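Local coordinates for Mgp-operon protein 3 (Mycoplasma pneumoniae, PDB 6RJ1), which is an extracellular, membrane-bound cell-adhesion protein (P40/P90) that probably acts with the adhesin P1 in attaching the bacterium to sugars on host cells, at residues 862-867 with 890-895; 841-846 with 916-921; 938-943 with 956-961. One frame throughout, in Å; residues are numbered along the deposited sequence.

Interaction 1: residues 862-867 with 890-895; sequences LWFYTF and VITVSR
The two inner strands of a twisted antiparallel sheet meet here, Trp863 pairing with Val893 and Tyr865 with Ile891. Both are hydrogen-bonded pairs, four backbone bonds in all; Tyr865 N to Ile891 O is 2.8 Å and almost straight at 179°. Phe864 with Thr892 and Thr866 with Val890 are the non-hydrogen-bonded pairs between and beyond them. One face carries Trp863, Tyr865, Ile891 and Val893. CB of Trp863 lies 4.0 Å from CB of Val893, and with CG anti to the carbonyl carbon (chi1 -71°) the indole runs along the partner strand, its edge at Val893 O. The far end of the indole, CH2, sits over one face of the Arg895 guanidinium, 3.7 Å from CZ, with the two planes 35° apart; Arg895 NH1 also bonds to Tyr856 OH. CE1 of Tyr865 approaches CG2 of Val893 at 3.8 Å, and the tyrosine hydroxyl is hydrogen-bonded to Gly781 O. Further along, CE2 of Phe867 is 4.0 Å from CD1 of Ile891. On the opposite face Phe864 and Thr892 lie side by side, CE1 of the ring 3.2 Å from OG1, a hydroxyl that is hydrogen-bonded to Asn920 ND2 and Gly961 O. Strand 799-805 covers the tryptophan-bearing face. An up-and-down antiparallel sheet packed by one face on another such sheet is consistent with a blade of a beta-propeller.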
loop_
_atom_site.group_PDB
_atom_site.type_symbol
_atom_site.label_atom_id
_atom_site.label_comp_id
_atom_site.label_asym_id
_atom_site.label_seq_id
_atom_site.Cartn_x
_atom_site.Cartn_y
_atom_site.Cartn_z
ATOM N N LEU A 862 3.492 24.607 -6.911
ATOM C CA LEU A 862 2.691 23.641 -7.653
ATOM C C LEU A 862 3.392 22.334 -7.875
ATOM O O LEU A 862 4.587 22.299 -8.169
ATOM C CB LEU A 862 2.246 24.209 -9.012
ATOM C CG LEU A 862 1.572 25.577 -9.018
ATOM C CD1 LEU A 862 1.519 26.135 -10.416
ATOM C CD2 LEU A 862 0.189 25.523 -8.394
ATOM N N TRP A 863 2.627 21.256 -7.754
ATOM C CA TRP A 863 3.065 19.895 -7.995
ATOM C C TRP A 863 2.621 19.516 -9.412
ATOM O O TRP A 863 1.520 19.892 -9.839
ATOM C CB TRP A 863 2.410 18.938 -6.994
ATOM C CG TRP A 863 2.899 19.033 -5.580
ATOM C CD1 TRP A 863 3.855 18.255 -4.994
ATOM C CD2 TRP A 863 2.333 19.832 -4.529
ATOM N NE1 TRP A 863 3.949 18.546 -3.653
ATOM C CE2 TRP A 863 3.020 19.504 -3.337
ATOM C CE3 TRP A 863 1.300 20.789 -4.476
ATOM C CZ2 TRP A 863 2.728 20.117 -2.110
ATOM C CZ3 TRP A 863 1.021 21.406 -3.263
ATOM C CH2 TRP A 863 1.724 21.064 -2.097
ATOM N N PHE A 864 3.475 18.770 -10.132
ATOM C CA PHE A 864 3.181 18.288 -11.477
ATOM C C PHE A 864 3.347 16.781 -11.527
ATOM O O PHE A 864 4.431 16.271 -11.240
ATOM C CB PHE A 864 4.040 19.006 -12.529
ATOM C CG PHE A 864 3.778 20.489 -12.625
ATOM C CD1 PHE A 864 2.671 20.975 -13.311
ATOM C CD2 PHE A 864 4.642 21.403 -12.033
ATOM C CE1 PHE A 864 2.424 22.348 -13.388
ATOM C CE2 PHE A 864 4.394 22.776 -12.111
ATOM C CZ PHE A 864 3.288 23.241 -12.790
ATOM N N TYR A 865 2.252 16.070 -11.836
ATOM C CA TYR A 865 2.195 14.605 -11.919
ATOM C C TYR A 865 2.186 14.164 -13.370
ATOM O O TYR A 865 1.218 14.429 -14.088
ATOM C CB TYR A 865 0.961 14.069 -11.187
ATOM C CG TYR A 865 1.084 14.102 -9.682
ATOM C CD1 TYR A 865 0.894 15.290 -8.971
ATOM C CD2 TYR A 865 1.371 12.946 -8.962
ATOM C CE1 TYR A 865 1.028 15.329 -7.582
ATOM C CE2 TYR A 865 1.489 12.970 -7.573
ATOM C CZ TYR A 865 1.319 14.163 -6.886
ATOM O OH TYR A 865 1.445 14.188 -5.519
ATOM N N THR A 866 3.280 13.523 -13.805
ATOM C CA THR A 866 3.427 13.041 -15.170
ATOM C C THR A 866 3.034 11.576 -15.252
ATOM O O THR A 866 3.519 10.753 -14.480
ATOM C CB THR A 866 4.824 13.353 -15.709
ATOM O OG1 THR A 866 5.085 14.750 -15.535
ATOM C CG2 THR A 866 4.981 12.990 -17.175
ATOM N N PHE A 867 2.133 11.269 -16.179
ATOM C CA PHE A 867 1.627 9.921 -16.425
ATOM C C PHE A 867 2.014 9.474 -17.825
ATOM O O PHE A 867 1.717 10.165 -18.799
ATOM C CB PHE A 867 0.103 9.904 -16.266
ATOM C CG PHE A 867 -0.325 10.087 -14.831
ATOM C CD1 PHE A 867 -0.480 8.989 -13.992
ATOM C CD2 PHE A 867 -0.572 11.358 -14.316
ATOM C CE1 PHE A 867 -0.867 9.155 -12.664
ATOM C CE2 PHE A 867 -0.958 11.519 -12.986
ATOM C CZ PHE A 867 -1.085 10.417 -12.168
ATOM N N VAL A 890 -0.672 14.964 -17.927
ATOM C CA VAL A 890 -0.075 15.676 -16.795
ATOM C C VAL A 890 -1.159 16.328 -15.915
ATOM O O VAL A 890 -2.037 17.041 -16.421
ATOM C CB VAL A 890 1.038 16.686 -17.218
ATOM C CG1 VAL A 890 1.830 17.188 -16.014
ATOM C CG2 VAL A 890 1.985 16.079 -18.249
ATOM N N ILE A 891 -1.081 16.080 -14.597
ATOM C CA ILE A 891 -1.981 16.660 -13.600
ATOM C C ILE A 891 -1.228 17.716 -12.776
ATOM O O ILE A 891 -0.082 17.501 -12.394
ATOM C CB ILE A 891 -2.653 15.566 -12.722
ATOM C CG1 ILE A 891 -3.809 14.886 -13.494
ATOM C CG2 ILE A 891 -3.127 16.118 -11.359
ATOM C CD1 ILE A 891 -4.388 13.600 -12.872
ATOM N N THR A 892 -1.869 18.853 -12.523
ATOM C CA THR A 892 -1.318 19.918 -11.694
ATOM C C THR A 892 -2.048 19.909 -10.355
ATOM O O THR A 892 -3.282 19.862 -10.324
ATOM C CB THR A 892 -1.421 21.275 -12.411
ATOM O OG1 THR A 892 -0.583 21.234 -13.557
ATOM C CG2 THR A 892 -0.993 22.449 -11.530
ATOM N N VAL A 893 -1.290 19.954 -9.252
ATOM C CA VAL A 893 -1.879 20.018 -7.921
ATOM C C VAL A 893 -1.551 21.383 -7.293
ATOM O O VAL A 893 -0.390 21.780 -7.246
ATOM C CB VAL A 893 -1.545 18.802 -7.025
ATOM C CG1 VAL A 893 -2.159 18.961 -5.640
ATOM C CG2 VAL A 893 -2.034 17.502 -7.664
ATOM N N SER A 894 -2.583 22.113 -6.864
ATOM C CA SER A 894 -2.437 23.439 -6.270
ATOM C C SER A 894 -3.050 23.483 -4.876
ATOM O O SER A 894 -3.957 22.712 -4.582
ATOM C CB SER A 894 -3.097 24.488 -7.161
ATOM O OG SER A 894 -4.404 24.109 -7.567
ATOM N N ARG A 895 -2.567 24.396 -4.026
ATOM C CA ARG A 895 -3.085 24.582 -2.671
ATOM C C ARG A 895 -4.394 25.369 -2.703
ATOM O O ARG A 895 -4.553 26.270 -3.531
ATOM C CB ARG A 895 -2.069 25.344 -1.812
ATOM C CG ARG A 895 -0.895 24.527 -1.329
ATOM C CD ARG A 895 0.031 25.392 -0.501
ATOM N NE ARG A 895 1.077 24.609 0.163
ATOM C CZ ARG A 895 2.232 24.261 -0.398
ATOM N NH1 ARG A 895 2.501 24.606 -1.647
ATOM N NH2 ARG A 895 3.119 23.553 0.284
#

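Interaction 2: residues 841-846 with 916-921; sequences SAESAV and LAVQNG
Glu843 reaches from the turn at 841-846 to the backbone of strand 916-920, and its carboxylate supplies the one hydrogen bond across the contact. Its CB rests against CD1 of Ile891 from the adjacent strand. CG then comes to 4.1 Å from Ala917 O. A bend at chi2 (-82°) turns the chain there, leaving CD 3.9 Å from the same carbonyl oxygen. At the tip the two oxygens part company. OE2 accepts from Gln919 N at 2.8 Å, met on its syn side but 33° out of the carboxylate plane, and the bond is bent, with an N-H...O angle of 146°. Around this bond OE2 also lies against Val918 CA and Gln919 CB. OE1 turns back to its own turn, where it takes a weak bond from Gly840 N, so the carboxylate links the turn to the strand and also holds to the start of the turn. Gln919 answers from the strand: its side chain, likewise bent at chi2, runs along the edge of the turn, bringing CG to 4.0 Å from Ala842 O. Val846 CG2 meets its amide end obliquely, 4.0 Å from OE1. The turn has helical backbone angles, but its internal bonds are weak; Ser844 ties it to Tyr739 and Thr768. In sequence it lies between strands 834-838 and 851-857, with Val846 packed on Phe867 of strand 862-868 and Glu843 lying across strands 888-896 and 914-920.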
loop_
_atom_site.group_PDB
_atom_site.type_symbol
_atom_site.label_atom_id
_atom_site.label_comp_id
_atom_site.label_asym_id
_atom_site.label_seq_id
_atom_site.Cartn_x
_atom_site.Cartn_y
_atom_site.Cartn_z
ATOM N N SER A 841 -14.090 14.245 -13.646
ATOM C CA SER A 841 -14.208 13.137 -14.594
ATOM C C SER A 841 -12.981 13.015 -15.512
ATOM O O SER A 841 -12.572 11.897 -15.835
ATOM C CB SER A 841 -15.473 13.301 -15.430
ATOM O OG SER A 841 -15.893 12.058 -15.966
ATOM N N ALA A 842 -12.395 14.164 -15.907
ATOM C CA ALA A 842 -11.222 14.248 -16.777
ATOM C C ALA A 842 -9.974 13.621 -16.155
ATOM O O ALA A 842 -9.155 13.034 -16.875
ATOM C CB ALA A 842 -10.951 15.697 -17.143
ATOM N N GLU A 843 -9.827 13.757 -14.826
ATOM C CA GLU A 843 -8.692 13.219 -14.067
ATOM C C GLU A 843 -8.959 11.807 -13.571
ATOM O O GLU A 843 -8.013 11.088 -13.270
ATOM C CB GLU A 843 -8.229 14.157 -12.931
ATOM C CG GLU A 843 -9.254 15.179 -12.460
ATOM C CD GLU A 843 -9.435 16.464 -13.247
ATOM O OE1 GLU A 843 -10.437 17.168 -12.985
ATOM O OE2 GLU A 843 -8.589 16.772 -14.118
ATOM N N SER A 844 -10.242 11.397 -13.525
ATOM C CA SER A 844 -10.680 10.047 -13.160
ATOM C C SER A 844 -10.441 9.106 -14.350
ATOM O O SER A 844 -10.520 7.891 -14.201
ATOM C CB SER A 844 -12.163 10.045 -12.793
ATOM O OG SER A 844 -12.415 10.761 -11.595
ATOM N N ALA A 845 -10.168 9.680 -15.532
ATOM C CA ALA A 845 -9.901 8.962 -16.776
ATOM C C ALA A 845 -8.417 8.596 -16.892
ATOM O O ALA A 845 -8.062 7.758 -17.725
ATOM C CB ALA A 845 -10.328 9.816 -17.964
ATOM N N VAL A 846 -7.562 9.227 -16.055
ATOM C CA VAL A 846 -6.109 9.031 -15.979
ATOM C C VAL A 846 -5.787 7.724 -15.241
ATOM O O VAL A 846 -6.290 7.503 -14.138
ATOM C CB VAL A 846 -5.419 10.244 -15.287
ATOM C CG1 VAL A 846 -3.912 10.053 -15.172
ATOM C CG2 VAL A 846 -5.739 11.555 -16.001
ATOM N N LEU A 916 -5.955 20.779 -4.869
ATOM C CA LEU A 916 -6.814 20.740 -6.047
ATOM C C LEU A 916 -6.041 20.129 -7.201
ATOM O O LEU A 916 -5.006 20.664 -7.587
ATOM C CB LEU A 916 -7.300 22.163 -6.387
ATOM C CG LEU A 916 -8.465 22.275 -7.366
ATOM C CD1 LEU A 916 -9.801 22.052 -6.673
ATOM C CD2 LEU A 916 -8.463 23.617 -8.034
ATOM N N ALA A 917 -6.519 18.985 -7.716
ATOM C CA ALA A 917 -5.892 18.262 -8.822
ATOM C C ALA A 917 -6.670 18.451 -10.106
ATOM O O ALA A 917 -7.887 18.239 -10.123
ATOM C CB ALA A 917 -5.789 16.786 -8.495
ATOM N N VAL A 918 -5.975 18.857 -11.179
ATOM C CA VAL A 918 -6.574 19.095 -12.497
ATOM C C VAL A 918 -5.646 18.685 -13.639
ATOM O O VAL A 918 -4.435 18.891 -13.555
ATOM C CB VAL A 918 -7.078 20.560 -12.709
ATOM C CG1 VAL A 918 -8.441 20.794 -12.081
ATOM C CG2 VAL A 918 -6.065 21.600 -12.234
ATOM N N GLN A 919 -6.233 18.148 -14.727
ATOM C CA GLN A 919 -5.540 17.807 -15.969
ATOM C C GLN A 919 -5.212 19.179 -16.568
ATOM O O GLN A 919 -6.119 19.948 -16.886
ATOM C CB GLN A 919 -6.467 16.993 -16.882
ATOM C CG GLN A 919 -6.075 15.536 -16.972
ATOM C CD GLN A 919 -5.737 15.119 -18.386
ATOM O OE1 GLN A 919 -6.340 14.182 -18.930
ATOM N NE2 GLN A 919 -4.759 15.795 -19.013
ATOM N N ASN A 920 -3.919 19.524 -16.591
ATOM C CA ASN A 920 -3.429 20.855 -16.946
ATOM C C ASN A 920 -3.408 21.246 -18.438
ATOM O O ASN A 920 -3.155 22.409 -18.727
ATOM C CB ASN A 920 -2.035 21.064 -16.356
ATOM C CG ASN A 920 -0.960 20.086 -16.778
ATOM O OD1 ASN A 920 -0.935 19.555 -17.896
ATOM N ND2 ASN A 920 -0.014 19.855 -15.886
ATOM N N GLY A 921 -3.628 20.310 -19.354
ATOM C CA GLY A 921 -3.581 20.617 -20.782
ATOM C C GLY A 921 -2.451 19.940 -21.533
ATOM O O GLY A 921 -2.463 19.914 -22.768
#

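Interaction 3: residues 938-943 with 956-961; sequences EFSAVI and YKNTNG
Glu938, just ahead of strand 939-943, opens the pairing by accepting from Asn958 N through its carbonyl oxygen (N-H...O 159°); the donor stands above the carbonyl plane. Its side chain runs alongside that of Lys957, pointing the same way, but OE2 stays 4.0 Å from NZ, beyond a salt bridge. Phe939 forms a non-hydrogen-bonded pair with Lys957: its CE2 lies 3.9 Å from CG of the lysine. Lys957, CG anti to its backbone N (chi1 -155°), bends at chi2 and chi4, which brings NZ beside Glu938. NZ stands over the face of the Phe939 ring, but 5.6 Å from its centroid, at most a weak cation-pi attraction. Ser940 and Tyr956 form a hydrogen-bonded pair: Ser940 N gives to Tyr956 O at 3.1 Å and Tyr956 N returns to Ser940 O at 2.9 Å. Val942 follows on the tyrosine's side of the sheet, CG2 against CD1 of Tyr956 at 3.7 Å. Asn958 OD1 accepts from Gly961 N at 2.9 Å, an Asx motif where the strand ends. This beta hairpin is thus joined chiefly by backbone bonds and apolar contacts, while the loosely paired charges at its open end probably add little.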
loop_
_atom_site.group_PDB
_atom_site.type_symbol
_atom_site.label_atom_id
_atom_site.label_comp_id
_atom_site.label_asym_id
_atom_site.label_seq_id
_atom_site.Cartn_x
_atom_site.Cartn_y
_atom_site.Cartn_z
ATOM N N GLU A 938 6.903 30.632 -16.879
ATOM C CA GLU A 938 5.945 30.849 -17.961
ATOM C C GLU A 938 5.924 29.747 -19.024
ATOM O O GLU A 938 4.900 29.591 -19.678
ATOM C CB GLU A 938 6.194 32.207 -18.643
ATOM C CG GLU A 938 6.073 33.416 -17.730
ATOM C CD GLU A 938 5.745 34.734 -18.410
ATOM O OE1 GLU A 938 6.258 34.987 -19.526
ATOM O OE2 GLU A 938 4.977 35.524 -17.811
ATOM N N PHE A 939 7.039 29.032 -19.252
ATOM C CA PHE A 939 7.083 28.018 -20.314
ATOM C C PHE A 939 7.655 26.664 -19.921
ATOM O O PHE A 939 8.554 26.579 -19.082
ATOM C CB PHE A 939 7.854 28.547 -21.528
ATOM C CG PHE A 939 7.222 29.700 -22.263
ATOM C CD1 PHE A 939 7.535 31.015 -21.931
ATOM C CD2 PHE A 939 6.364 29.477 -23.332
ATOM C CE1 PHE A 939 6.987 32.087 -22.645
ATOM C CE2 PHE A 939 5.809 30.550 -24.040
ATOM C CZ PHE A 939 6.123 31.847 -23.690
ATOM N N SER A 940 7.165 25.613 -20.591
ATOM C CA SER A 940 7.620 24.244 -20.409
ATOM C C SER A 940 7.738 23.537 -21.752
ATOM O O SER A 940 6.968 23.820 -22.671
ATOM C CB SER A 940 6.697 23.482 -19.465
ATOM O OG SER A 940 6.740 24.058 -18.171
ATOM N N ALA A 941 8.735 22.648 -21.872
ATOM C CA ALA A 941 9.000 21.874 -23.083
ATOM C C ALA A 941 8.680 20.405 -22.856
ATOM O O ALA A 941 9.010 19.852 -21.807
ATOM C CB ALA A 941 10.445 22.032 -23.503
ATOM N N VAL A 942 8.008 19.785 -23.832
ATOM C CA VAL A 942 7.576 18.389 -23.777
ATOM C C VAL A 942 8.294 17.596 -24.888
ATOM O O VAL A 942 7.994 17.764 -26.075
ATOM C CB VAL A 942 6.021 18.311 -23.821
ATOM C CG1 VAL A 942 5.518 16.874 -23.793
ATOM C CG2 VAL A 942 5.408 19.110 -22.679
ATOM N N ILE A 943 9.290 16.782 -24.481
ATOM C CA ILE A 943 10.115 15.953 -25.370
ATOM C C ILE A 943 9.388 14.640 -25.676
ATOM O O ILE A 943 8.892 13.966 -24.770
ATOM C CB ILE A 943 11.574 15.712 -24.873
ATOM C CG1 ILE A 943 12.151 16.872 -23.983
ATOM C CG2 ILE A 943 12.496 15.377 -26.033
ATOM C CD1 ILE A 943 12.229 18.325 -24.515
ATOM N N TYR A 956 4.778 24.741 -24.356
ATOM C CA TYR A 956 3.513 25.066 -23.710
ATOM C C TYR A 956 3.657 26.312 -22.827
ATOM O O TYR A 956 4.696 26.499 -22.192
ATOM C CB TYR A 956 3.030 23.873 -22.875
ATOM C CG TYR A 956 2.523 22.697 -23.687
ATOM C CD1 TYR A 956 3.408 21.787 -24.261
ATOM C CD2 TYR A 956 1.159 22.451 -23.821
ATOM C CE1 TYR A 956 2.948 20.683 -24.980
ATOM C CE2 TYR A 956 0.687 21.352 -24.541
ATOM C CZ TYR A 956 1.586 20.464 -25.113
ATOM O OH TYR A 956 1.139 19.361 -25.809
ATOM N N LYS A 957 2.618 27.165 -22.795
ATOM C CA LYS A 957 2.607 28.364 -21.964
ATOM C C LYS A 957 1.909 28.058 -20.640
ATOM O O LYS A 957 0.749 27.649 -20.630
ATOM C CB LYS A 957 1.943 29.534 -22.689
ATOM C CG LYS A 957 2.413 30.893 -22.186
ATOM C CD LYS A 957 1.286 31.674 -21.521
ATOM C CE LYS A 957 1.679 33.097 -21.202
ATOM N NZ LYS A 957 2.581 33.181 -20.022
ATOM N N ASN A 958 2.651 28.224 -19.532
ATOM C CA ASN A 958 2.263 27.994 -18.138
ATOM C C ASN A 958 1.534 29.207 -17.556
ATOM O O ASN A 958 2.136 30.259 -17.328
ATOM C CB ASN A 958 3.509 27.656 -17.291
ATOM C CG ASN A 958 3.245 27.098 -15.904
ATOM O OD1 ASN A 958 2.235 27.385 -15.244
ATOM N ND2 ASN A 958 4.179 26.290 -15.420
ATOM N N THR A 959 0.242 29.034 -17.293
ATOM C CA THR A 959 -0.628 30.063 -16.743
ATOM C C THR A 959 -1.120 29.583 -15.368
ATOM O O THR A 959 -2.237 29.068 -15.233
ATOM C CB THR A 959 -1.696 30.462 -17.787
ATOM O OG1 THR A 959 -1.030 30.844 -19.003
ATOM C CG2 THR A 959 -2.590 31.606 -17.312
ATOM N N ASN A 960 -0.228 29.719 -14.357
ATOM C CA ASN A 960 -0.416 29.325 -12.950
ATOM C C ASN A 960 -0.768 27.823 -12.790
ATOM O O ASN A 960 -1.581 27.450 -11.936
ATOM C CB ASN A 960 -1.436 30.246 -12.238
ATOM C CG ASN A 960 -0.945 31.644 -11.917
ATOM O OD1 ASN A 960 -0.181 32.272 -12.668
ATOM N ND2 ASN A 960 -1.396 32.170 -10.786
ATOM N N GLY A 961 -0.131 26.986 -13.610
ATOM C CA GLY A 961 -0.348 25.545 -13.613
ATOM C C GLY A 961 -1.190 25.031 -14.763
ATOM O O GLY A 961 -1.286 23.817 -14.949
#

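How the interactions relate
Along the chain, 841-846 comes first and closes the longest loop when it meets 916-921. Interaction 1 is nested within that loop, between 862-867 and 890-895, and strands 888-896 and 914-920 are neighbours in one sheet. Interaction 3 follows in series, closing a short hairpin in the next sheet. Interactions 1 and 2 have centres about 9 Å apart and are joined by Thr892 N to Val918 O and by Phe867 packing on Val846. The chain just beyond the hairpin reaches back to both: Gly961 O takes a probable hydrogen bond from Thr892 OG1 and lies against Asn920, while Leu862 packs on Asn960. The turn, the first sheet and the second are therefore tied in succession.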